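Local coordinates for ethanolamine utilization protein EutN/carboxysome structural protein Ccml (Halothece sp., PDB 6OWG) that probably assembles into pentamers that close the vertices of the icosahedral carboxysome shell, at residues Gln14-Met19 and Asn71-Ala76; Cys7-Gly12 and Lys23-Gln28; Glu41-Pro46 and Ala76-Ile81. One frame throughout, in Å; residues are numbered along the deposited sequence.

Contact 1. Residues Gln14-Met19 and Asn71-Ala76; sequences QKLPSM and NRPLDA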
loop_
_atom_site.group_PDB
_atom_site.type_symbol
_atom_site.label_atom_id
_atom_site.label_comp_id
_atom_site.label_asym_id
_atom_site.label_seq_id
_atom_site.Cartn_x
_atom_site.Cartn_y
_atom_site.Cartn_z
ATOM N N GLN D 14 -74.370 -71.730 19.481
ATOM C CA GLN D 14 -74.319 -71.071 18.183
ATOM C C GLN D 14 -74.879 -69.664 18.351
ATOM O O GLN D 14 -76.098 -69.475 18.387
ATOM C CB GLN D 14 -75.105 -71.873 17.148
ATOM C CG GLN D 14 -75.018 -71.335 15.740
ATOM C CD GLN D 14 -73.605 -71.322 15.211
ATOM O OE1 GLN D 14 -72.957 -70.277 15.171
ATOM N NE2 GLN D 14 -73.115 -72.486 14.802
ATOM N N LYS D 15 -73.992 -68.682 18.452
ATOM C CA LYS D 15 -74.388 -67.322 18.790
ATOM C C LYS D 15 -73.458 -66.346 18.086
ATOM O O LYS D 15 -72.579 -66.737 17.315
ATOM C CB LYS D 15 -74.361 -67.108 20.303
ATOM C CG LYS D 15 -73.056 -67.499 20.956
ATOM C CD LYS D 15 -73.161 -67.439 22.460
ATOM C CE LYS D 15 -71.939 -68.044 23.120
ATOM N NZ LYS D 15 -72.040 -67.990 24.603
ATOM N N LEU D 16 -73.668 -65.062 18.357
ATOM C CA LEU D 16 -72.781 -64.032 17.854
ATOM C C LEU D 16 -71.455 -64.072 18.613
ATOM O O LEU D 16 -71.411 -64.497 19.769
ATOM C CB LEU D 16 -73.432 -62.658 18.001
ATOM C CG LEU D 16 -74.607 -62.366 17.070
ATOM C CD1 LEU D 16 -75.329 -61.106 17.489
ATOM C CD2 LEU D 16 -74.133 -62.258 15.634
ATOM N N PRO D 17 -70.354 -63.658 17.975
ATOM C CA PRO D 17 -69.065 -63.628 18.689
ATOM C C PRO D 17 -69.016 -62.617 19.819
ATOM O O PRO D 17 -68.248 -62.795 20.771
ATOM C CB PRO D 17 -68.063 -63.279 17.581
ATOM C CG PRO D 17 -68.728 -63.699 16.323
ATOM C CD PRO D 17 -70.181 -63.436 16.529
ATOM N N SER D 18 -69.827 -61.562 19.745
ATOM C CA SER D 18 -69.895 -60.589 20.828
ATOM C C SER D 18 -70.767 -61.073 21.980
ATOM O O SER D 18 -70.816 -60.423 23.029
ATOM C CB SER D 18 -70.401 -59.262 20.280
ATOM O OG SER D 18 -71.652 -59.442 19.654
ATOM N N MET D 19 -71.464 -62.196 21.806
ATOM C CA MET D 19 -72.225 -62.800 22.892
ATOM C C MET D 19 -71.423 -63.837 23.666
ATOM O O MET D 19 -72.003 -64.559 24.482
ATOM C CB MET D 19 -73.497 -63.440 22.340
ATOM C CG MET D 19 -74.554 -62.445 21.909
ATOM S SD MET D 19 -75.172 -61.452 23.278
ATOM C CE MET D 19 -75.950 -62.720 24.274
ATOM N N ASN D 71 -70.634 -52.806 23.321
ATOM C CA ASN D 71 -70.906 -53.096 21.922
ATOM C C ASN D 71 -71.515 -54.482 21.750
ATOM O O ASN D 71 -71.459 -55.067 20.666
ATOM C CB ASN D 71 -69.631 -52.950 21.096
ATOM C CG ASN D 71 -68.985 -51.589 21.268
ATOM O OD1 ASN D 71 -69.636 -50.556 21.101
ATOM N ND2 ASN D 71 -67.706 -51.579 21.615
ATOM N N ARG D 72 -72.099 -55.011 22.816
ATOM C CA ARG D 72 -72.746 -56.308 22.890
ATOM C C ARG D 72 -74.242 -56.168 22.654
ATOM O O ARG D 72 -74.866 -55.234 23.160
ATOM C CB ARG D 72 -72.509 -56.951 24.255
ATOM C CG ARG D 72 -71.061 -57.244 24.553
ATOM C CD ARG D 72 -70.936 -58.149 25.757
ATOM N NE ARG D 72 -69.545 -58.359 26.137
ATOM C CZ ARG D 72 -68.808 -59.384 25.730
ATOM N NH1 ARG D 72 -67.550 -59.495 26.123
ATOM N NH2 ARG D 72 -69.331 -60.298 24.927
ATOM N N PRO D 73 -74.848 -57.074 21.897
ATOM C CA PRO D 73 -76.286 -56.979 21.584
ATOM C C PRO D 73 -77.168 -57.465 22.729
ATOM O O PRO D 73 -77.842 -58.496 22.666
ATOM C CB PRO D 73 -76.399 -57.854 20.334
ATOM C CG PRO D 73 -75.353 -58.876 20.512
ATOM C CD PRO D 73 -74.213 -58.207 21.207
ATOM N N LEU D 74 -77.182 -56.694 23.810
ATOM C CA LEU D 74 -77.905 -57.039 25.026
ATOM C C LEU D 74 -78.959 -55.980 25.301
ATOM O O LEU D 74 -78.676 -54.781 25.206
ATOM C CB LEU D 74 -76.948 -57.150 26.212
ATOM C CG LEU D 74 -75.856 -58.208 26.091
ATOM C CD1 LEU D 74 -74.774 -57.950 27.100
ATOM C CD2 LEU D 74 -76.439 -59.581 26.294
ATOM N N ASP D 75 -80.170 -56.420 25.639
ATOM C CA ASP D 75 -81.251 -55.508 25.991
ATOM C C ASP D 75 -81.808 -55.779 27.381
ATOM O O ASP D 75 -82.870 -55.252 27.724
ATOM C CB ASP D 75 -82.372 -55.574 24.949
ATOM C CG ASP D 75 -83.063 -56.917 24.917
ATOM O OD1 ASP D 75 -82.394 -57.929 25.179
ATOM O OD2 ASP D 75 -84.275 -56.967 24.628
ATOM N N ALA D 76 -81.121 -56.586 28.183
ATOM C CA ALA D 76 -81.536 -56.886 29.544
ATOM C C ALA D 76 -80.304 -57.307 30.325
ATOM O O ALA D 76 -79.431 -57.988 29.787
ATOM C CB ALA D 76 -82.599 -57.986 29.583
#
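The ring of Pro73 is the bump of this contact, and the turn at Leu16-Met19 provides the hollow that receives it. Pro73 CG meets Leu16 CD1 at 3.8 Å on one wall and Met19 SD, also at 3.8 Å, on another. Ser18 OG borders the hollow beside Pro73 CD. Met19 can form its wall because the chain folds back on itself at chi2 and chi3 (-63° and -64°), which brings the sulfur against the proline ring and carries CE on to Leu74, although its CB starts out in the other direction. The same thioether thus also receives the Leu74 side chain, with Met19 CE 3.8 Å from Leu74 CD2.

Alongside, the extended chain of Arg72 runs past the carbonyl of Ser18, its CG 3.5 Å from Ser18 O. NH2 donates to that oxygen, though the modelled spacing is too short to be trusted. Arg72 NE is held by Tyr68 O, which helps to fix the rotation of the guanidinium.

Both backbones are sharply turned: Met19 N bonds Leu16 O at 3.1 Å, and Leu74 N reaches Arg72 O at 2.8 Å. A second subunit covers the neighbourhood, its Ala62 packing on Pro73. The motif is an inverse gamma turn centred on Pro73, docked against a short 3-10 turn where two loops meet beside the subunit interface.

Contact 2. Residues Cys7-Gly12 and Lys23-Gln28; sequences CGTVVG and KLLLLQ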
loop_
_atom_site.group_PDB
_atom_site.type_symbol
_atom_site.label_atom_id
_atom_site.label_comp_id
_atom_site.label_asym_id
_atom_site.label_seq_id
_atom_site.Cartn_x
_atom_site.Cartn_y
_atom_site.Cartn_z
ATOM N N CYS D 7 -84.989 -68.038 37.646
ATOM C CA CYS D 7 -85.622 -69.346 37.540
ATOM C C CYS D 7 -84.747 -70.347 36.800
ATOM O O CYS D 7 -84.964 -71.557 36.909
ATOM C CB CYS D 7 -86.987 -69.223 36.867
ATOM S SG CYS D 7 -88.242 -68.480 37.930
ATOM N N GLY D 8 -83.765 -69.879 36.044
ATOM C CA GLY D 8 -82.884 -70.818 35.398
ATOM C C GLY D 8 -81.849 -70.158 34.521
ATOM O O GLY D 8 -81.624 -68.950 34.590
ATOM N N THR D 9 -81.212 -70.984 33.695
ATOM C CA THR D 9 -80.141 -70.560 32.808
ATOM C C THR D 9 -80.492 -70.922 31.375
ATOM O O THR D 9 -81.189 -71.907 31.127
ATOM C CB THR D 9 -78.793 -71.209 33.179
ATOM O OG1 THR D 9 -78.894 -72.633 33.074
ATOM C CG2 THR D 9 -78.384 -70.848 34.588
ATOM N N VAL D 10 -80.012 -70.112 30.438
ATOM C CA VAL D 10 -80.136 -70.373 29.011
ATOM C C VAL D 10 -78.733 -70.474 28.437
ATOM O O VAL D 10 -77.929 -69.547 28.580
ATOM C CB VAL D 10 -80.945 -69.275 28.296
ATOM C CG1 VAL D 10 -81.031 -69.565 26.812
ATOM C CG2 VAL D 10 -82.332 -69.151 28.895
ATOM N N VAL D 11 -78.431 -71.600 27.801
ATOM C CA VAL D 11 -77.133 -71.829 27.181
ATOM C C VAL D 11 -77.340 -71.879 25.677
ATOM O O VAL D 11 -78.149 -72.672 25.182
ATOM C CB VAL D 11 -76.471 -73.117 27.694
ATOM C CG1 VAL D 11 -75.310 -73.522 26.805
ATOM C CG2 VAL D 11 -75.996 -72.933 29.124
ATOM N N GLY D 12 -76.636 -71.016 24.956
ATOM C CA GLY D 12 -76.604 -71.084 23.513
ATOM C C GLY D 12 -75.183 -71.205 23.013
ATOM O O GLY D 12 -74.331 -70.387 23.365
ATOM N N LYS D 23 -73.138 -64.520 30.503
ATOM C CA LYS D 23 -73.932 -65.494 31.237
ATOM C C LYS D 23 -75.402 -65.111 31.142
ATOM O O LYS D 23 -75.782 -64.000 31.521
ATOM C CB LYS D 23 -73.470 -65.555 32.689
ATOM C CG LYS D 23 -74.426 -66.247 33.634
ATOM C CD LYS D 23 -74.003 -66.022 35.070
ATOM C CE LYS D 23 -75.018 -66.589 36.040
ATOM N NZ LYS D 23 -74.721 -66.203 37.443
ATOM N N LEU D 24 -76.224 -66.023 30.636
ATOM C CA LEU D 24 -77.623 -65.751 30.343
ATOM C C LEU D 24 -78.509 -66.427 31.374
ATOM O O LEU D 24 -78.494 -67.655 31.505
ATOM C CB LEU D 24 -77.985 -66.236 28.940
ATOM C CG LEU D 24 -77.060 -65.741 27.834
ATOM C CD1 LEU D 24 -77.183 -66.617 26.612
ATOM C CD2 LEU D 24 -77.378 -64.306 27.500
ATOM N N LEU D 25 -79.283 -65.629 32.094
ATOM C CA LEU D 25 -80.184 -66.114 33.124
ATOM C C LEU D 25 -81.628 -65.962 32.677
ATOM O O LEU D 25 -82.037 -64.926 32.156
ATOM C CB LEU D 25 -79.968 -65.355 34.436
ATOM C CG LEU D 25 -78.744 -65.695 35.276
ATOM C CD1 LEU D 25 -78.848 -64.979 36.592
ATOM C CD2 LEU D 25 -78.655 -67.188 35.489
ATOM N N LEU D 26 -82.408 -67.011 32.903
ATOM C CA LEU D 26 -83.849 -66.981 32.684
ATOM C C LEU D 26 -84.494 -66.444 33.955
ATOM O O LEU D 26 -84.480 -67.113 34.992
ATOM C CB LEU D 26 -84.382 -68.365 32.333
ATOM C CG LEU D 26 -85.845 -68.401 31.907
ATOM C CD1 LEU D 26 -85.970 -68.029 30.449
ATOM C CD2 LEU D 26 -86.437 -69.767 32.170
ATOM N N LEU D 27 -85.044 -65.239 33.881
ATOM C CA LEU D 27 -85.627 -64.570 35.032
ATOM C C LEU D 27 -87.120 -64.396 34.823
ATOM O O LEU D 27 -87.536 -63.800 33.830
ATOM C CB LEU D 27 -84.995 -63.199 35.254
ATOM C CG LEU D 27 -83.501 -63.006 35.056
ATOM C CD1 LEU D 27 -83.235 -61.540 34.944
ATOM C CD2 LEU D 27 -82.747 -63.586 36.221
ATOM N N GLN D 28 -87.916 -64.891 35.761
ATOM C CA GLN D 28 -89.348 -64.634 35.772
ATOM C C GLN D 28 -89.623 -63.391 36.604
ATOM O O GLN D 28 -89.073 -63.236 37.697
ATOM C CB GLN D 28 -90.125 -65.821 36.333
ATOM C CG GLN D 28 -91.613 -65.746 36.076
ATOM C CD GLN D 28 -92.363 -66.902 36.684
ATOM O OE1 GLN D 28 -91.766 -67.812 37.257
ATOM N NE2 GLN D 28 -93.684 -66.876 36.569
#
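Leu26 O is gripped by two peptide N-H groups: Cys7 N approaches it nearly along the C=O axis at 2.9 Å, while Gly8 N lies in the carbonyl plane, on a lone pair, at 3.0 Å. The return bond is turned differently. Leu26 N lies 2.7 Å from Gly8 O, above the plane of that carbonyl and 50° out of it, and the Leu25 methyl CD2 also packs against Gly8 O. Further along, Val10 N points almost straight at Leu24 O but again from above the carbonyl plane, 41° out of it. Near the other end of the pairing, the amide of Gln28 brings OE1 to 3.6 Å from Cys7 SG, while its NE2 donates to Leu37 O.

With Cys7 and Gly8 both opposite Leu26, the antiparallel pair contains a classic beta bulge, set between two strands of what is probably the OB-fold barrel of this family. The side chains divide between the two faces. On that of Thr9 and Leu25, the methyl CG2 of Thr9 crosses Leu25 CD2 at 3.8 Å. The opposite face carries Leu26, whose CB lies over the side-chain-less Gly8, 3.6 Å from Gly8 O. Val10 puts CG1 anti to its nitrogen (chi1 179°), and CG2, on the nitrogen side, is the branch that meets Leu26 CB at 4.1 Å. Residues Gly8-Val11 also pair with an antiparallel strand of a second subunit, whose Val87 packs on Leu26.

Contact 3. Residues Glu41-Pro46 and Ala76-Ile81; sequences EVAADP and AMVVAI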
loop_
_atom_site.group_PDB
_atom_site.type_symbol
_atom_site.label_atom_id
_atom_site.label_comp_id
_atom_site.label_asym_id
_atom_site.label_seq_id
_atom_site.Cartn_x
_atom_site.Cartn_y
_atom_site.Cartn_z
ATOM N N GLU D 41 -87.798 -62.945 31.179
ATOM C CA GLU D 41 -86.744 -62.264 30.450
ATOM C C GLU D 41 -85.510 -63.150 30.471
ATOM O O GLU D 41 -85.340 -63.977 31.368
ATOM C CB GLU D 41 -86.432 -60.890 31.064
ATOM C CG GLU D 41 -85.761 -59.894 30.130
ATOM C CD GLU D 41 -86.724 -59.246 29.151
ATOM O OE1 GLU D 41 -87.891 -59.006 29.524
ATOM O OE2 GLU D 41 -86.308 -58.971 28.003
ATOM N N VAL D 42 -84.662 -62.992 29.463
ATOM C CA VAL D 42 -83.320 -63.554 29.469
ATOM C C VAL D 42 -82.356 -62.382 29.538
ATOM O O VAL D 42 -82.368 -61.509 28.664
ATOM C CB VAL D 42 -83.054 -64.435 28.239
ATOM C CG1 VAL D 42 -81.626 -64.945 28.261
ATOM C CG2 VAL D 42 -84.032 -65.595 28.199
ATOM N N ALA D 43 -81.537 -62.347 30.583
ATOM C CA ALA D 43 -80.692 -61.197 30.852
ATOM C C ALA D 43 -79.254 -61.628 31.075
ATOM O O ALA D 43 -78.982 -62.741 31.527
ATOM C CB ALA D 43 -81.180 -60.420 32.070
ATOM N N ALA D 44 -78.336 -60.727 30.739
ATOM C CA ALA D 44 -76.943 -60.883 31.116
ATOM C C ALA D 44 -76.789 -60.715 32.621
ATOM O O ALA D 44 -77.541 -59.983 33.266
ATOM C CB ALA D 44 -76.075 -59.865 30.384
ATOM N N ASP D 45 -75.801 -61.406 33.185
ATOM C CA ASP D 45 -75.606 -61.462 34.632
ATOM C C ASP D 45 -74.158 -61.132 34.976
ATOM O O ASP D 45 -73.328 -62.038 35.142
ATOM C CB ASP D 45 -75.998 -62.835 35.169
ATOM C CG ASP D 45 -75.996 -62.889 36.673
ATOM O OD1 ASP D 45 -76.937 -62.348 37.283
ATOM O OD2 ASP D 45 -75.062 -63.480 37.246
ATOM N N PRO D 46 -73.814 -59.847 35.091
ATOM C CA PRO D 46 -72.476 -59.502 35.591
ATOM C C PRO D 46 -72.363 -59.637 37.097
ATOM O O PRO D 46 -71.302 -60.020 37.599
ATOM C CB PRO D 46 -72.295 -58.042 35.147
ATOM C CG PRO D 46 -73.470 -57.731 34.280
ATOM C CD PRO D 46 -74.559 -58.648 34.689
ATOM N N ALA D 76 -81.121 -56.586 28.183
ATOM C CA ALA D 76 -81.536 -56.886 29.544
ATOM C C ALA D 76 -80.304 -57.307 30.325
ATOM O O ALA D 76 -79.431 -57.988 29.787
ATOM C CB ALA D 76 -82.599 -57.986 29.583
ATOM N N MET D 77 -80.240 -56.895 31.588
ATOM C CA MET D 77 -79.053 -57.127 32.399
ATOM C C MET D 77 -79.431 -57.071 33.868
ATOM O O MET D 77 -80.109 -56.137 34.295
ATOM C CB MET D 77 -77.976 -56.086 32.092
ATOM C CG MET D 77 -76.766 -56.156 32.985
ATOM S SD MET D 77 -75.367 -55.269 32.303
ATOM C CE MET D 77 -75.757 -53.601 32.797
ATOM N N VAL D 78 -78.989 -58.064 34.635
ATOM C CA VAL D 78 -79.106 -57.999 36.086
ATOM C C VAL D 78 -78.132 -56.948 36.601
ATOM O O VAL D 78 -76.917 -57.060 36.411
ATOM C CB VAL D 78 -78.836 -59.368 36.721
ATOM C CG1 VAL D 78 -78.680 -59.237 38.220
ATOM C CG2 VAL D 78 -79.945 -60.335 36.378
ATOM N N VAL D 79 -78.663 -55.910 37.244
ATOM C CA VAL D 79 -77.825 -54.842 37.771
ATOM C C VAL D 79 -77.588 -54.969 39.269
ATOM O O VAL D 79 -76.603 -54.415 39.777
ATOM C CB VAL D 79 -78.418 -53.455 37.447
ATOM C CG1 VAL D 79 -78.389 -53.220 35.966
ATOM C CG2 VAL D 79 -79.834 -53.334 37.972
ATOM N N ALA D 80 -78.445 -55.688 39.985
ATOM C CA ALA D 80 -78.338 -55.789 41.428
ATOM C C ALA D 80 -78.994 -57.080 41.875
ATOM O O ALA D 80 -79.983 -57.522 41.292
ATOM C CB ALA D 80 -79.000 -54.598 42.126
ATOM N N ILE D 81 -78.421 -57.685 42.906
ATOM C CA ILE D 81 -79.083 -58.733 43.667
ATOM C C ILE D 81 -79.837 -58.054 44.796
ATOM O O ILE D 81 -79.255 -57.267 45.551
ATOM C CB ILE D 81 -78.078 -59.762 44.207
ATOM C CG1 ILE D 81 -77.414 -60.515 43.058
ATOM C CG2 ILE D 81 -78.761 -60.737 45.138
ATOM C CD1 ILE D 81 -76.219 -61.313 43.486
#
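Ala76, Val78 and Met77 give up the most surface to Glu41-Pro46. The methyl of Ala76 fits between Glu41 and Ala43 of the opposing strand, with its CB 3.7 Å from Glu41 CG and 3.8 Å from Ala43 CB. Its carbonyl takes the N-H of Ala44, Ala44 N lying 3.1 Å from Ala76 O and well above the carbonyl plane.

Val78 is held by its backbone and packed by its side chain. Its N reaches Ala44 O at 2.8 Å, nearly in line with the C=O bond. The carboxylate of Asp45 lies side by side with the valine, OD1 resting 3.6 Å from Val78 CB and close to both methyls. The other oxygen, Asp45 OD2, makes a salt bridge with Lys23 and accepts from Ala49 N, which fixes the rotation of the group.

Met77 sends CG anti to its own nitrogen (chi1 174°), and the chain runs extended until it bends at chi3. It thereby meets the ring of Pro46 at about a right angle, with SD 3.7 Å from Pro46 CG.

Ala44 and Met77 form a single bridge between segments 41-44 and 76-81, whose directions differ by 63°, consistent with the seam that closes an OB barrel. Strand 39-44 continues into the sheet through strand 24-30 and strand 76-81 through strand 54-59, while Ala80 and Ile81 pair with a strand of a third subunit.

Contacts 2 and 3 are buried and belong to one sheet, where strands 24-30 and 39-44 are neighbours; contact 1 lies farther out, among loops, and is only partly buried. Backbone hydrogen bonds carry contacts 2 and 3, four in the bulged antiparallel pairing and two at the single bridge, whereas contact 1 relies mainly on proline, methionine and leucine packing, with one side-chain bond of doubtful length. Packing of Leu27 CD1 on Ala43 CB at 3.7 Å and a probable backbone bond, Leu27 O to Glu41 N, tie contacts 2 and 3. Contact 1 packs on each: Met19 CE touches Leu24 CD2, and Leu74 CD1 touches Ala44 CB; contact 3 shares Ala76. All three touch the second subunit.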